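Local coordinates for Ras-interacting protein 1 (Homo sapiens, PDB 5KHO), which regulates GTPase signalling, cell architecture and adhesion in endothelial cells during blood vessel formation, and is represented here by its Ras-associating domain, at residues B[39-42]-B[43-47]; B[128-131]-B[132-136]; B[98-101]-B[102-106]. All coordinates share one frame; numbering follows the deposited sequence.

Interaction 1 (B[39-42]-B[43-47]); sequences ARST and ARELV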
loop_
_atom_site.group_PDB
_atom_site.type_symbol
_atom_site.label_atom_id
_atom_site.label_comp_id
_atom_site.label_asym_id
_atom_site.label_seq_id
_atom_site.Cartn_x
_atom_site.Cartn_y
_atom_site.Cartn_z
ATOM N N ALA B 39 5.531 -10.171 -14.208
ATOM C CA ALA B 39 5.800 -8.756 -13.916
ATOM C C ALA B 39 5.230 -7.835 -15.002
ATOM O O ALA B 39 5.051 -6.636 -14.775
ATOM C CB ALA B 39 7.288 -8.514 -13.731
ATOM N N ARG B 40 4.938 -8.410 -16.171
ATOM C CA ARG B 40 4.419 -7.671 -17.329
ATOM C C ARG B 40 2.905 -7.803 -17.539
ATOM O O ARG B 40 2.311 -7.026 -18.297
ATOM C CB ARG B 40 5.164 -8.086 -18.601
ATOM C CG ARG B 40 6.379 -7.227 -18.934
ATOM C CD ARG B 40 7.453 -7.987 -19.715
ATOM N NE ARG B 40 6.933 -8.924 -20.728
ATOM C CZ ARG B 40 6.464 -8.596 -21.937
ATOM N NH1 ARG B 40 6.030 -9.551 -22.748
ATOM N NH2 ARG B 40 6.414 -7.331 -22.347
ATOM N N SER B 41 2.290 -8.782 -16.874
ATOM C CA SER B 41 0.840 -8.975 -16.918
ATOM C C SER B 41 0.123 -7.682 -16.531
ATOM O O SER B 41 0.448 -7.074 -15.506
ATOM C CB SER B 41 0.428 -10.118 -15.988
ATOM O OG SER B 41 0.811 -11.367 -16.526
ATOM N N THR B 42 -0.811 -7.254 -17.385
ATOM C CA THR B 42 -1.623 -6.043 -17.155
ATOM C C THR B 42 -2.929 -6.388 -16.453
ATOM O O THR B 42 -3.362 -7.541 -16.482
ATOM C CB THR B 42 -1.965 -5.286 -18.463
ATOM O OG1 THR B 42 -2.860 -6.071 -19.256
ATOM C CG2 THR B 42 -0.710 -4.933 -19.276
ATOM N N ALA B 43 -3.548 -5.387 -15.825
ATOM C CA ALA B 43 -4.849 -5.541 -15.163
ATOM C C ALA B 43 -5.941 -6.053 -16.110
ATOM O O ALA B 43 -6.701 -6.944 -15.735
ATOM C CB ALA B 43 -5.274 -4.237 -14.519
ATOM N N ARG B 44 -6.001 -5.506 -17.334
ATOM C CA ARG B 44 -7.029 -5.884 -18.322
ATOM C C ARG B 44 -6.879 -7.342 -18.770
ATOM O O ARG B 44 -7.880 -8.059 -18.913
ATOM C CB ARG B 44 -7.038 -4.939 -19.531
ATOM C CG ARG B 44 -8.419 -4.757 -20.159
ATOM C CD ARG B 44 -8.356 -4.680 -21.675
ATOM N NE ARG B 44 -9.655 -4.361 -22.275
ATOM C CZ ARG B 44 -10.001 -4.624 -23.538
ATOM N NH1 ARG B 44 -9.157 -5.229 -24.369
ATOM N NH2 ARG B 44 -11.208 -4.285 -23.981
ATOM N N GLU B 45 -5.631 -7.768 -18.971
ATOM C CA GLU B 45 -5.310 -9.169 -19.218
ATOM C C GLU B 45 -5.844 -10.079 -18.115
ATOM O O GLU B 45 -6.400 -11.140 -18.405
ATOM C CB GLU B 45 -3.804 -9.366 -19.356
ATOM C CG GLU B 45 -3.251 -9.082 -20.742
ATOM C CD GLU B 45 -1.732 -9.028 -20.778
ATOM O OE1 GLU B 45 -1.075 -9.398 -19.775
ATOM O OE2 GLU B 45 -1.186 -8.610 -21.822
ATOM N N LEU B 46 -5.690 -9.661 -16.861
ATOM C CA LEU B 46 -6.131 -10.481 -15.735
ATOM C C LEU B 46 -7.640 -10.449 -15.509
ATOM O O LEU B 46 -8.199 -11.438 -15.044
ATOM C CB LEU B 46 -5.357 -10.155 -14.450
ATOM C CG LEU B 46 -3.831 -10.325 -14.441
ATOM C CD1 LEU B 46 -3.352 -10.166 -13.014
ATOM C CD2 LEU B 46 -3.334 -11.654 -15.010
ATOM N N VAL B 47 -8.291 -9.333 -15.849
ATOM C CA VAL B 47 -9.759 -9.238 -15.809
ATOM C C VAL B 47 -10.351 -10.241 -16.806
ATOM O O VAL B 47 -11.284 -10.989 -16.472
ATOM C CB VAL B 47 -10.275 -7.788 -16.040
ATOM C CG1 VAL B 47 -11.787 -7.742 -16.195
ATOM C CG2 VAL B 47 -9.880 -6.883 -14.883
#

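Interaction 2 (B[128-131]-B[132-136]); sequences REEA and RRLEQ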
loop_
_atom_site.group_PDB
_atom_site.type_symbol
_atom_site.label_atom_id
_atom_site.label_comp_id
_atom_site.label_asym_id
_atom_site.label_seq_id
_atom_site.Cartn_x
_atom_site.Cartn_y
_atom_site.Cartn_z
ATOM N N ARG B 128 -17.560 -2.810 -12.798
ATOM C CA ARG B 128 -16.892 -1.503 -12.839
ATOM C C ARG B 128 -17.676 -0.367 -12.169
ATOM O O ARG B 128 -17.083 0.437 -11.458
ATOM C CB ARG B 128 -16.517 -1.127 -14.270
ATOM C CG ARG B 128 -15.421 -0.085 -14.360
ATOM C CD ARG B 128 -14.747 -0.163 -15.716
ATOM N NE ARG B 128 -13.358 0.285 -15.657
ATOM C CZ ARG B 128 -12.308 -0.518 -15.508
ATOM N NH1 ARG B 128 -11.083 -0.007 -15.474
ATOM N NH2 ARG B 128 -12.471 -1.828 -15.395
ATOM N N GLU B 129 -18.991 -0.308 -12.385
ATOM C CA GLU B 129 -19.835 0.690 -11.711
ATOM C C GLU B 129 -19.980 0.542 -10.176
ATOM O O GLU B 129 -19.854 1.529 -9.448
ATOM C CB GLU B 129 -21.186 0.848 -12.409
ATOM C CG GLU B 129 -21.122 1.804 -13.588
ATOM C CD GLU B 129 -20.258 3.040 -13.328
ATOM O OE1 GLU B 129 -20.453 3.742 -12.300
ATOM O OE2 GLU B 129 -19.376 3.307 -14.170
ATOM N N GLU B 130 -20.239 -0.678 -9.705
ATOM C CA GLU B 130 -20.153 -1.014 -8.282
ATOM C C GLU B 130 -18.829 -0.503 -7.674
ATOM O O GLU B 130 -18.826 0.154 -6.621
ATOM C CB GLU B 130 -20.274 -2.532 -8.113
ATOM C CG GLU B 130 -20.550 -3.021 -6.694
ATOM C CD GLU B 130 -20.400 -4.536 -6.530
ATOM O OE1 GLU B 130 -20.384 -5.001 -5.368
ATOM O OE2 GLU B 130 -20.294 -5.274 -7.544
ATOM N N ALA B 131 -17.731 -0.769 -8.388
ATOM C CA ALA B 131 -16.370 -0.493 -7.946
ATOM C C ALA B 131 -16.027 0.996 -7.881
ATOM O O ALA B 131 -15.481 1.468 -6.873
ATOM C CB ALA B 131 -15.385 -1.232 -8.836
ATOM N N ARG B 132 -16.348 1.719 -8.962
ATOM C CA ARG B 132 -16.143 3.169 -9.070
ATOM C C ARG B 132 -16.939 3.927 -7.992
ATOM O O ARG B 132 -16.467 4.944 -7.487
ATOM C CB ARG B 132 -16.432 3.635 -10.511
ATOM C CG ARG B 132 -16.776 5.113 -10.709
ATOM C CD ARG B 132 -16.623 5.603 -12.148
ATOM N NE ARG B 132 -17.120 4.668 -13.163
ATOM C CZ ARG B 132 -16.403 4.216 -14.195
ATOM N NH1 ARG B 132 -16.944 3.364 -15.068
ATOM N NH2 ARG B 132 -15.150 4.624 -14.370
ATOM N N ARG B 133 -18.107 3.394 -7.617
ATOM C CA ARG B 133 -18.906 3.905 -6.486
ATOM C C ARG B 133 -18.198 3.718 -5.155
ATOM O O ARG B 133 -17.987 4.698 -4.433
ATOM C CB ARG B 133 -20.307 3.267 -6.428
ATOM C CG ARG B 133 -21.117 3.610 -5.177
ATOM C CD ARG B 133 -22.541 3.067 -5.225
ATOM N NE ARG B 133 -22.624 1.613 -5.063
ATOM C CZ ARG B 133 -22.701 0.981 -3.890
ATOM N NH1 ARG B 133 -22.700 1.670 -2.752
ATOM N NH2 ARG B 133 -22.770 -0.350 -3.849
ATOM N N LEU B 134 -17.843 2.470 -4.836
ATOM C CA LEU B 134 -17.143 2.144 -3.577
ATOM C C LEU B 134 -15.786 2.829 -3.455
ATOM O O LEU B 134 -15.381 3.178 -2.350
ATOM C CB LEU B 134 -16.991 0.632 -3.380
ATOM C CG LEU B 134 -18.260 -0.235 -3.336
ATOM C CD1 LEU B 134 -17.907 -1.702 -3.553
ATOM C CD2 LEU B 134 -19.070 -0.043 -2.057
ATOM N N GLU B 135 -15.109 3.034 -4.590
ATOM C CA GLU B 135 -13.845 3.778 -4.643
ATOM C C GLU B 135 -14.016 5.242 -4.222
ATOM O O GLU B 135 -13.059 5.873 -3.763
ATOM C CB GLU B 135 -13.204 3.698 -6.033
ATOM C CG GLU B 135 -11.691 3.895 -6.010
ATOM C CD GLU B 135 -11.055 4.102 -7.376
ATOM O OE1 GLU B 135 -11.716 3.886 -8.419
ATOM O OE2 GLU B 135 -9.864 4.489 -7.402
ATOM N N GLN B 136 -15.239 5.755 -4.357
ATOM C CA GLN B 136 -15.551 7.140 -4.023
ATOM C C GLN B 136 -16.149 7.347 -2.628
ATOM O O GLN B 136 -15.845 8.343 -1.981
ATOM C CB GLN B 136 -16.457 7.750 -5.091
ATOM C CG GLN B 136 -16.167 9.217 -5.372
ATOM C CD GLN B 136 -14.802 9.442 -6.008
ATOM O OE1 GLN B 136 -13.892 9.995 -5.383
ATOM N NE2 GLN B 136 -14.651 9.004 -7.254
#

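Interaction 3 (B[98-101]-B[102-106]); sequences RVLG and DSERP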
loop_
_atom_site.group_PDB
_atom_site.type_symbol
_atom_site.label_atom_id
_atom_site.label_comp_id
_atom_site.label_asym_id
_atom_site.label_seq_id
_atom_site.Cartn_x
_atom_site.Cartn_y
_atom_site.Cartn_z
ATOM N N ARG B 98 -9.647 0.283 -4.511
ATOM C CA ARG B 98 -9.108 1.080 -5.595
ATOM C C ARG B 98 -9.191 0.285 -6.881
ATOM O O ARG B 98 -8.779 -0.873 -6.916
ATOM C CB ARG B 98 -7.663 1.434 -5.294
ATOM C CG ARG B 98 -7.030 2.370 -6.287
ATOM C CD ARG B 98 -5.558 2.537 -5.969
ATOM N NE ARG B 98 -4.795 2.517 -7.209
ATOM C CZ ARG B 98 -4.071 1.491 -7.630
ATOM N NH1 ARG B 98 -3.961 0.399 -6.899
ATOM N NH2 ARG B 98 -3.440 1.570 -8.781
ATOM N N VAL B 99 -9.719 0.906 -7.933
ATOM C CA VAL B 99 -9.799 0.260 -9.242
ATOM C C VAL B 99 -8.490 0.487 -9.967
ATOM O O VAL B 99 -8.140 1.623 -10.281
ATOM C CB VAL B 99 -10.975 0.801 -10.086
ATOM C CG1 VAL B 99 -11.018 0.137 -11.461
ATOM C CG2 VAL B 99 -12.292 0.599 -9.348
ATOM N N LEU B 100 -7.770 -0.595 -10.217
ATOM C CA LEU B 100 -6.581 -0.545 -11.060
ATOM C C LEU B 100 -6.943 -0.064 -12.459
ATOM O O LEU B 100 -7.986 -0.451 -12.997
ATOM C CB LEU B 100 -5.925 -1.930 -11.143
ATOM C CG LEU B 100 -4.929 -2.375 -10.054
ATOM C CD1 LEU B 100 -5.540 -2.427 -8.658
ATOM C CD2 LEU B 100 -4.304 -3.722 -10.412
ATOM N N GLY B 101 -6.105 0.801 -13.031
ATOM C CA GLY B 101 -6.170 1.103 -14.467
ATOM C C GLY B 101 -5.761 -0.121 -15.277
ATOM O O GLY B 101 -5.072 -1.003 -14.760
ATOM N N ASP B 102 -6.177 -0.181 -16.539
ATOM C CA ASP B 102 -5.895 -1.343 -17.405
ATOM C C ASP B 102 -4.413 -1.587 -17.667
ATOM O O ASP B 102 -4.018 -2.732 -17.863
ATOM C CB ASP B 102 -6.610 -1.225 -18.751
ATOM C CG ASP B 102 -8.088 -0.916 -18.614
ATOM O OD1 ASP B 102 -8.759 -1.464 -17.707
ATOM O OD2 ASP B 102 -8.578 -0.122 -19.441
ATOM N N SER B 103 -3.621 -0.508 -17.670
ATOM C CA SER B 103 -2.168 -0.546 -17.929
ATOM C C SER B 103 -1.364 -1.106 -16.757
ATOM O O SER B 103 -0.241 -1.604 -16.943
ATOM C CB SER B 103 -1.638 0.859 -18.250
ATOM O OG SER B 103 -2.185 1.363 -19.452
ATOM N N GLU B 104 -1.945 -1.003 -15.562
ATOM C CA GLU B 104 -1.265 -1.321 -14.318
ATOM C C GLU B 104 -0.888 -2.789 -14.234
ATOM O O GLU B 104 -1.653 -3.648 -14.672
ATOM C CB GLU B 104 -2.132 -0.920 -13.137
ATOM C CG GLU B 104 -2.307 0.583 -13.023
ATOM C CD GLU B 104 -2.694 1.025 -11.628
ATOM O OE1 GLU B 104 -1.898 0.816 -10.678
ATOM O OE2 GLU B 104 -3.796 1.601 -11.484
ATOM N N ARG B 105 0.299 -3.059 -13.692
ATOM C CA ARG B 105 0.810 -4.424 -13.565
ATOM C C ARG B 105 0.549 -4.987 -12.136
ATOM O O ARG B 105 1.304 -4.677 -11.206
ATOM C CB ARG B 105 2.287 -4.477 -13.998
ATOM N N PRO B 106 -0.534 -5.807 -11.961
ATOM C CA PRO B 106 -1.065 -6.209 -10.632
ATOM C C PRO B 106 -0.112 -6.951 -9.702
ATOM O O PRO B 106 -0.244 -6.830 -8.483
ATOM C CB PRO B 106 -2.257 -7.114 -10.981
ATOM C CG PRO B 106 -2.674 -6.657 -12.327
ATOM C CD PRO B 106 -1.384 -6.356 -13.034
#

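Interaction 1 (B[39-42]-B[43-47])
T42 and E45 exchange two hydrogen bonds at the start of helix 43-54. The amide of E45 donates to T42 OG1 over 3.3 Å, nearly straight at 163°, and in return the T42 amide donates to E45 OE1 at 3.2 Å. This second bond reaches the carboxylate from above its plane. T42 OG1 sits between the backbone N and the carbonyl carbon (chi1 68°), which swings the hydroxyl over the first turn, while the E45 chain runs extended beyond CG and crosses the threonine side chain at about a right angle. The reciprocal pair is a capping box with T42 as N-cap, which caps the first turn of helix 43-54, the helix that follows strand 30-36 in the ubiquitin-like fold of this Ras-associating domain. A valine in place of T42 would probably leave the E45 amide without its side-chain acceptor and weaken the start of the helix. Backbone bonding begins at the same residue, with L46 N donating to T42 O at 3.2 Å. Apolar contact is thinner: L46 CD2 approaches S41 CB loosely, at 4.2 Å. The hydroxyl of S41 turns back to the amide of T38. On the inner side L46 and V47 pack against strand 73-80, and the guanidinium of R44 leads away to a salt bridge with D71.

Interaction 2 (B[128-131]-B[132-136])
E129 and R132 form a salt bridge on the outer side of helix 128-136, three residues apart. Both NE and NH1 of R132 converge on the single oxygen OE2 of E129, at 2.8 Å from NE and 2.6 Å from NH1. They come from the same face of the carboxylate, whose plane is turned 23° from that of the guanidinium, and OE2 lies close to the guanidinium plane at its edge. The bend of R132 at chi3 (42°) brings the NE edge round to the glutamate, whose own chain is folded at chi2. Both residues are exposed, so this grip belongs to the solvent side. R128 NE stands 4.8 Å from R132 NH1, a proximity of like charges that the E129 carboxylate may partly offset. E130 turns instead to a salt bridge with R126.

The inner side packs more closely, chiefly through A131 and L134. A131 is buried, its methyl group resting on A74 and C76, while the L134 side chain reaches L97 and E135 lies against strand 96-99. The helix itself is held by backbone bonds such as L134 N to E130 O at 3.1 Å and E135 N to A131 O at 2.8 Å. Near the far end, E135 O accepts a bond from R105 of the second subunit. Small or apolar residues against the sheet and charged side chains outward, two of them salt-bridged to each other, are the pattern of an amphipathic alpha-helix, here packed on strands 73-80 and 96-99 of the Ras-associating domain.

Interaction 3 (B[98-101]-B[102-106])
E104 meets R98 and G101 through its carboxylate, reaching back along the chain to both. R98 NH2 sits close to both oxygens, 2.6 Å from E104 OE1 and 2.7 Å from E104 OE2; the salt bridge runs to OE1, and its hydrogen bond is weak, bent to 124°. OE1 meets the guanidinium at its edge, near the plane, although the two flat groups are inclined 52° to each other and the side chains come from opposite directions. E104 OE2 also accepts from the amide of G101 at 2.9 Å, a nearly straight bond that meets the oxygen on its anti side, tilted out of the carboxylate plane. The carboxylate is thus gripped by a charged side chain and a backbone N-H, which would probably stabilise its ionised form.

What brings E104 round is the type I beta turn from G101 to E104. It is closed by E104 N donating to G101 O at 3.2 Å, the donor standing above the carbonyl plane. With CG of E104 beside its backbone N (chi1 -67°) and the chain extended beyond it, the carboxylate reaches back to G101 and R98. R98 in turn stretches from strand 96-99 with its CG anti to the backbone N before bending at chi3. Farther along, L100 CD2 meets P106 CG at 3.9 Å, an apolar contact between the residues flanking the turn.

Around this core, V99 packs on A74 and C76 of strand 73-80, and L100 touches A43 while P106 touches L46, both on helix 43-54. R98 also packs on W113 of the second subunit. The turn carries the chain from strand 96-99, outermost of the sheet within this chain, into helix 106-112, with strand 73-80 beside it.

In the fold
Along the chain interaction 1 comes first, then interaction 3, then interaction 2. Interaction 3 lies between the others in space: its centre is about 8 Å from that of interaction 1 and about 14 Å from that of interaction 2, whereas those two are about 20 Å apart, centre to centre, and do not touch. A43 N probably donates a hydrogen bond to E104 O at 2.8 Å, joining the start of helix 43-54 to the turn after strand 96-99. A131 CB meets V99 CG2 at 3.6 Å, seating helix 128-136 on that strand. Interactions 2 and 3 both reach the second subunit, consistent with the protein's homodimerization, while interaction 1 stays within the domain.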